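Local coordinates for protein hydrogenase maturation factor (Thermoanaerobacter tengcongensis, PDB 3VTI) that probably transfers a carbamoyl group from carbamoyl phosphate, with ATP, to the C-terminal cysteine of HypE during [NiFe] hydrogenase maturation, at residues 246-251 with 332-337; 221-226 with 309-314. One frame throughout, in Å; residues are numbered along the deposited sequence.

Contact 1 of 2, residues 246-251 with 332-337; sequences KRYGKP and VSEEPI
K250 and E334 join two loops through a salt bridge, with NZ of K250 2.8 Å from OE2 of E334. The lysine chain runs extended as far as CE and bends only at its last torsion (chi4 69°), which turns the ammonium group onto the acid. The glutamate leaves its backbone with CG beside the backbone N and continues straight, and the two side chains cross at about a right angle. The ammonium group approaches OE2 from the syn side, 22° out of the carboxylate plane. The same oxygen accepts a second bond, from a water 2.8 Å away from OE2 of E334, and this water also lies 3.1 Å from OH of Y248, so the phenol is tied to the acid indirectly.

Both loops belong to the YrdC-like (Sua5/YciO/YrdC) domain, one following helix 235-245 and the other following strand 325-329. The side chain of Y248 lies about 5 Å from that of S329, a magnesium ligand, placing this surface contact beside the metal site. One face of the Y248 ring takes CB of K250, 3.6 Å above the plane and offset toward the rim, while CG of E334 lies at the ring edge, 3.8 Å from CE1 of Y248. Ring and carboxylate planes stand 87° apart. The carbonyl O of S333 approaches CE1 of Y248 obliquely, at 3.7 Å; this oxygen accepts a hydrogen bond from K245, which also makes a cation-pi contact with Y248.

Farther along, the backbones come nearest at R247 and S333. Contact there is made by CB of R247, 4.2 Å from OG of S333, while the guanidinium group turns from S333, and NE makes a weak hydrogen bond to the carbonyl of I295 in a neighbouring subunit.

Contact 2 of 2, residues 221-226 with 309-314; sequences KGIGGF and PYAPIH
The ring of Y310 has H314 over one face and I223 at its edge. CE1 of H314 sits 3.3 Å above the plane of the phenol, over its centre, and CG1 of I223 lies near the ring plane, 3.9 Å from CE2 of Y310. The imidazole in turn has CG1 of I313 over the centre of one of its faces, at a height of 4.0 Å. At its edge, ND1 of H314 accepts a hydrogen bond from the backbone N of A311 at 3.0 Å; the donor is only 6° out of the ring plane and the N-H...N angle is 154°. This bond fixes the rotation of the imidazole and is consistent with ND1 being unprotonated. R385 adds a cation-pi interaction to the tyrosine.

A311 occupies the N-cap position of helix 312-318, so this aromatic arrangement forms at the start of a helix in the YrdC-like domain. It faces the glycine-rich turn joining antiparallel strands 218-221 and 226-229, which is closed by a backbone bond from N of G222 to O of G225.

Between turn and helix start the packing is largely apolar. With CG1 beside its backbone N (chi1 -59°), I223 puts that atom at the tyrosine edge and CD1 4.1 Å from CB of A311; the isoleucine and tyrosine side chains run antiparallel alongside each other. On the strand side of the turn, CD1 of I313 approaches the carbonyl O of K221 at 3.6 Å. The phenol oxygen finds a polar link in this buried setting: a water lies 2.6 Å from OH of Y310 and accepts a bond from N of G224 at 3.1 Å. The side chain of K221 is extended, and its NZ is bonded to OD1 of N341 and to the carbonyls of N358 and R360.

From the N terminus, the chain first makes the turn 221-226 and then, after strand 226-229 and helix 235-245, the loop 246-251. Beyond strand 303-307 it reaches 309-314, which closes contact 2 with 82 residues between its segments, and after strand 325-329 it reaches 332-337, which closes contact 1 over 80 residues. The segments alternate, so the two loops cross rather than nest. Contact 2 ties the 218-221/226-229 turn to the start of helix 312-318; contact 1 joins the loops following helix 235-245 and strand 325-329. Their centres are 20 Å apart, yet I337 touches the turn directly, CD1 of I337 lying 3.6 Å from CA of G225.

Contact 1 of 2, residues 246-251 with 332-337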
loop_
_atom_site.group_PDB
_atom_site.type_symbol
_atom_site.label_atom_id
_atom_site.label_comp_id
_atom_site.label_asym_id
_atom_site.label_seq_id
_atom_site.Cartn_x
_atom_site.Cartn_y
_atom_site.Cartn_z
ATOM N N LYS A 246 9.756 42.958 27.789
ATOM C CA LYS A 246 10.396 41.631 27.884
ATOM C C LYS A 246 10.573 40.915 26.545
ATOM O O LYS A 246 11.388 39.995 26.441
ATOM C CB LYS A 246 9.675 40.711 28.883
ATOM C CG LYS A 246 10.593 39.686 29.557
ATOM C CD LYS A 246 9.885 38.955 30.701
ATOM C CE LYS A 246 10.857 38.073 31.505
ATOM N NZ LYS A 246 11.508 37.005 30.680
ATOM N N ARG A 247 9.819 41.326 25.528
ATOM C CA ARG A 247 9.864 40.653 24.230
ATOM C C ARG A 247 10.340 41.607 23.129
ATOM O O ARG A 247 10.126 41.362 21.929
ATOM C CB ARG A 247 8.486 40.059 23.900
ATOM C CG ARG A 247 8.075 38.939 24.865
ATOM C CD ARG A 247 7.000 38.001 24.311
ATOM N NE ARG A 247 6.845 36.819 25.164
ATOM C CZ ARG A 247 7.453 35.647 24.957
ATOM N NH1 ARG A 247 8.258 35.471 23.914
ATOM N NH2 ARG A 247 7.250 34.640 25.798
ATOM N N TYR A 248 10.996 42.692 23.544
ATOM C CA TYR A 248 11.324 43.764 22.615
ATOM C C TYR A 248 12.713 43.607 21.975
ATOM O O TYR A 248 12.816 43.113 20.843
ATOM C CB TYR A 248 11.095 45.149 23.254
ATOM C CG TYR A 248 10.739 46.219 22.247
ATOM C CD1 TYR A 248 9.724 46.010 21.313
ATOM C CD2 TYR A 248 11.412 47.437 22.225
ATOM C CE1 TYR A 248 9.390 46.982 20.374
ATOM C CE2 TYR A 248 11.088 48.420 21.279
ATOM C CZ TYR A 248 10.076 48.180 20.358
ATOM O OH TYR A 248 9.736 49.133 19.427
ATOM N N GLY A 249 13.764 44.014 22.690
ATOM C CA GLY A 249 15.121 44.022 22.142
ATOM C C GLY A 249 15.425 45.234 21.271
ATOM O O GLY A 249 16.540 45.764 21.308
ATOM N N LYS A 250 14.435 45.669 20.490
ATOM C CA LYS A 250 14.585 46.794 19.562
ATOM C C LYS A 250 14.987 48.094 20.266
ATOM O O LYS A 250 14.583 48.333 21.406
ATOM C CB LYS A 250 13.288 47.016 18.771
ATOM C CG LYS A 250 13.163 46.241 17.461
ATOM C CD LYS A 250 11.982 46.775 16.658
ATOM C CE LYS A 250 11.898 46.153 15.265
ATOM N NZ LYS A 250 11.519 44.715 15.315
ATOM N N PRO A 251 15.784 48.946 19.582
ATOM C CA PRO A 251 16.160 50.227 20.187
ATOM C C PRO A 251 14.965 51.158 20.354
ATOM O O PRO A 251 14.008 51.098 19.577
ATOM C CB PRO A 251 17.173 50.813 19.193
ATOM C CG PRO A 251 16.923 50.116 17.915
ATOM C CD PRO A 251 16.421 48.749 18.266
ATOM N N VAL A 332 2.210 46.140 24.251
ATOM C CA VAL A 332 3.022 45.021 24.707
ATOM C C VAL A 332 3.610 44.461 23.418
ATOM O O VAL A 332 2.930 44.434 22.402
ATOM C CB VAL A 332 2.201 43.928 25.476
ATOM C CG1 VAL A 332 1.031 44.540 26.254
ATOM C CG2 VAL A 332 1.683 42.847 24.537
ATOM N N SER A 333 4.870 44.046 23.429
ATOM C CA SER A 333 5.494 43.485 22.218
ATOM C C SER A 333 5.442 44.430 20.989
ATOM O O SER A 333 6.010 45.534 21.032
ATOM C CB SER A 333 4.904 42.107 21.895
ATOM O OG SER A 333 5.741 41.387 21.006
ATOM N N GLU A 334 4.780 44.008 19.906
ATOM C CA GLU A 334 4.819 44.756 18.634
ATOM C C GLU A 334 3.495 44.841 17.850
ATOM O O GLU A 334 3.482 45.257 16.680
ATOM C CB GLU A 334 5.939 44.216 17.717
ATOM C CG GLU A 334 7.327 44.682 18.104
ATOM C CD GLU A 334 8.394 44.163 17.179
ATOM O OE1 GLU A 334 8.717 42.961 17.293
ATOM O OE2 GLU A 334 8.913 44.955 16.347
ATOM N N GLU A 335 2.385 44.455 18.496
ATOM C CA GLU A 335 1.069 44.592 17.872
ATOM C C GLU A 335 0.707 46.082 17.688
ATOM O O GLU A 335 1.423 46.961 18.177
ATOM C CB GLU A 335 -0.003 43.846 18.687
ATOM C CG GLU A 335 -0.573 44.618 19.869
ATOM C CD GLU A 335 0.380 44.668 21.043
ATOM O OE1 GLU A 335 1.075 43.661 21.272
ATOM O OE2 GLU A 335 0.431 45.701 21.741
ATOM N N PRO A 336 -0.382 46.361 16.945
ATOM C CA PRO A 336 -0.847 47.733 16.812
ATOM C C PRO A 336 -0.891 48.466 18.153
ATOM O O PRO A 336 -1.313 47.896 19.169
ATOM C CB PRO A 336 -2.269 47.548 16.289
ATOM C CG PRO A 336 -2.174 46.382 15.441
ATOM C CD PRO A 336 -1.207 45.447 16.135
ATOM N N ILE A 337 -0.478 49.723 18.150
ATOM C CA ILE A 337 -0.556 50.509 19.361
ATOM C C ILE A 337 -1.987 50.785 19.765
ATOM O O ILE A 337 -2.883 50.825 18.933
ATOM C CB ILE A 337 0.202 51.811 19.256
ATOM C CG1 ILE A 337 -0.373 52.679 18.142
ATOM C CG2 ILE A 337 1.670 51.507 19.078
ATOM C CD1 ILE A 337 0.021 54.105 18.256
HETATM O O HOH W 1 8.431 47.634 17.009
#

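Contact 2 of 2, residues 221-226 with 309-314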
loop_
_atom_site.group_PDB
_atom_site.type_symbol
_atom_site.label_atom_id
_atom_site.label_comp_id
_atom_site.label_asym_id
_atom_site.label_seq_id
_atom_site.Cartn_x
_atom_site.Cartn_y
_atom_site.Cartn_z
ATOM N N LYS A 221 -1.384 59.537 25.686
ATOM C CA LYS A 221 -2.248 59.562 24.520
ATOM C C LYS A 221 -1.843 60.736 23.635
ATOM O O LYS A 221 -1.968 61.900 24.034
ATOM C CB LYS A 221 -3.709 59.666 24.945
ATOM C CG LYS A 221 -4.708 59.331 23.849
ATOM C CD LYS A 221 -6.112 59.570 24.335
ATOM C CE LYS A 221 -7.131 59.235 23.275
ATOM N NZ LYS A 221 -8.521 59.404 23.789
ATOM N N GLY A 222 -1.326 60.425 22.448
ATOM C CA GLY A 222 -0.949 61.454 21.483
ATOM C C GLY A 222 -1.958 61.620 20.359
ATOM O O GLY A 222 -3.172 61.596 20.572
ATOM N N ILE A 223 -1.448 61.779 19.143
ATOM C CA ILE A 223 -2.282 62.027 17.975
ATOM C C ILE A 223 -2.756 60.718 17.361
ATOM O O ILE A 223 -3.945 60.556 17.052
ATOM C CB ILE A 223 -1.515 62.892 16.945
ATOM C CG1 ILE A 223 -1.111 64.224 17.588
ATOM C CG2 ILE A 223 -2.338 63.142 15.678
ATOM C CD1 ILE A 223 -2.307 65.096 18.011
ATOM N N GLY A 224 -1.827 59.782 17.187
ATOM C CA GLY A 224 -2.123 58.537 16.486
ATOM C C GLY A 224 -2.304 57.324 17.376
ATOM O O GLY A 224 -2.561 56.221 16.888
ATOM N N GLY A 225 -2.143 57.526 18.678
ATOM C CA GLY A 225 -2.315 56.468 19.654
ATOM C C GLY A 225 -1.571 56.760 20.938
ATOM O O GLY A 225 -1.138 57.897 21.179
ATOM N N PHE A 226 -1.426 55.727 21.762
ATOM C CA PHE A 226 -0.643 55.806 22.995
ATOM C C PHE A 226 0.847 55.515 22.777
ATOM O O PHE A 226 1.213 54.661 21.963
ATOM C CB PHE A 226 -1.213 54.848 24.044
ATOM C CG PHE A 226 -2.465 55.354 24.712
ATOM C CD1 PHE A 226 -2.404 55.921 25.977
ATOM C CD2 PHE A 226 -3.701 55.268 24.066
ATOM C CE1 PHE A 226 -3.550 56.393 26.596
ATOM C CE2 PHE A 226 -4.855 55.730 24.671
ATOM C CZ PHE A 226 -4.783 56.296 25.940
ATOM N N PRO A 309 9.026 67.485 19.682
ATOM C CA PRO A 309 7.626 67.555 20.101
ATOM C C PRO A 309 6.742 67.728 18.882
ATOM O O PRO A 309 7.180 68.341 17.903
ATOM C CB PRO A 309 7.576 68.832 20.946
ATOM C CG PRO A 309 8.987 69.022 21.435
ATOM C CD PRO A 309 9.853 68.526 20.325
ATOM N N TYR A 310 5.511 67.213 18.938
ATOM C CA TYR A 310 4.580 67.356 17.823
ATOM C C TYR A 310 3.144 67.740 18.194
ATOM O O TYR A 310 2.382 68.194 17.338
ATOM C CB TYR A 310 4.599 66.110 16.936
ATOM C CG TYR A 310 4.220 64.802 17.599
ATOM C CD1 TYR A 310 5.180 64.015 18.235
ATOM C CD2 TYR A 310 2.902 64.338 17.566
ATOM C CE1 TYR A 310 4.830 62.810 18.829
ATOM C CE2 TYR A 310 2.548 63.140 18.151
ATOM C CZ TYR A 310 3.511 62.379 18.779
ATOM O OH TYR A 310 3.157 61.189 19.373
ATOM N N ALA A 311 2.770 67.563 19.456
ATOM C CA ALA A 311 1.447 67.976 19.914
ATOM C C ALA A 311 1.609 68.996 21.032
ATOM O O ALA A 311 2.651 69.047 21.668
ATOM C CB ALA A 311 0.639 66.769 20.386
ATOM N N PRO A 312 0.570 69.808 21.294
ATOM C CA PRO A 312 0.721 70.803 22.365
ATOM C C PRO A 312 1.203 70.190 23.686
ATOM O O PRO A 312 2.020 70.794 24.381
ATOM C CB PRO A 312 -0.684 71.377 22.500
ATOM C CG PRO A 312 -1.293 71.178 21.144
ATOM C CD PRO A 312 -0.758 69.883 20.649
ATOM N N ILE A 313 0.721 68.995 24.014
ATOM C CA ILE A 313 1.115 68.307 25.249
ATOM C C ILE A 313 2.631 68.145 25.435
ATOM O O ILE A 313 3.113 68.153 26.567
ATOM C CB ILE A 313 0.432 66.912 25.379
ATOM C CG1 ILE A 313 0.741 66.035 24.152
ATOM C CG2 ILE A 313 -1.076 67.079 25.648
ATOM C CD1 ILE A 313 0.369 64.569 24.310
ATOM N N HIS A 314 3.368 68.001 24.334
ATOM C CA HIS A 314 4.819 67.764 24.393
ATOM C C HIS A 314 5.569 69.062 24.719
ATOM O O HIS A 314 6.463 69.078 25.575
ATOM C CB HIS A 314 5.351 67.165 23.083
ATOM C CG HIS A 314 4.691 65.884 22.677
ATOM N ND1 HIS A 314 3.935 65.769 21.530
ATOM C CD2 HIS A 314 4.682 64.659 23.256
ATOM C CE1 HIS A 314 3.495 64.527 21.415
ATOM N NE2 HIS A 314 3.931 63.835 22.454
HETATM O O HOH W 2 0.995 60.119 18.400
#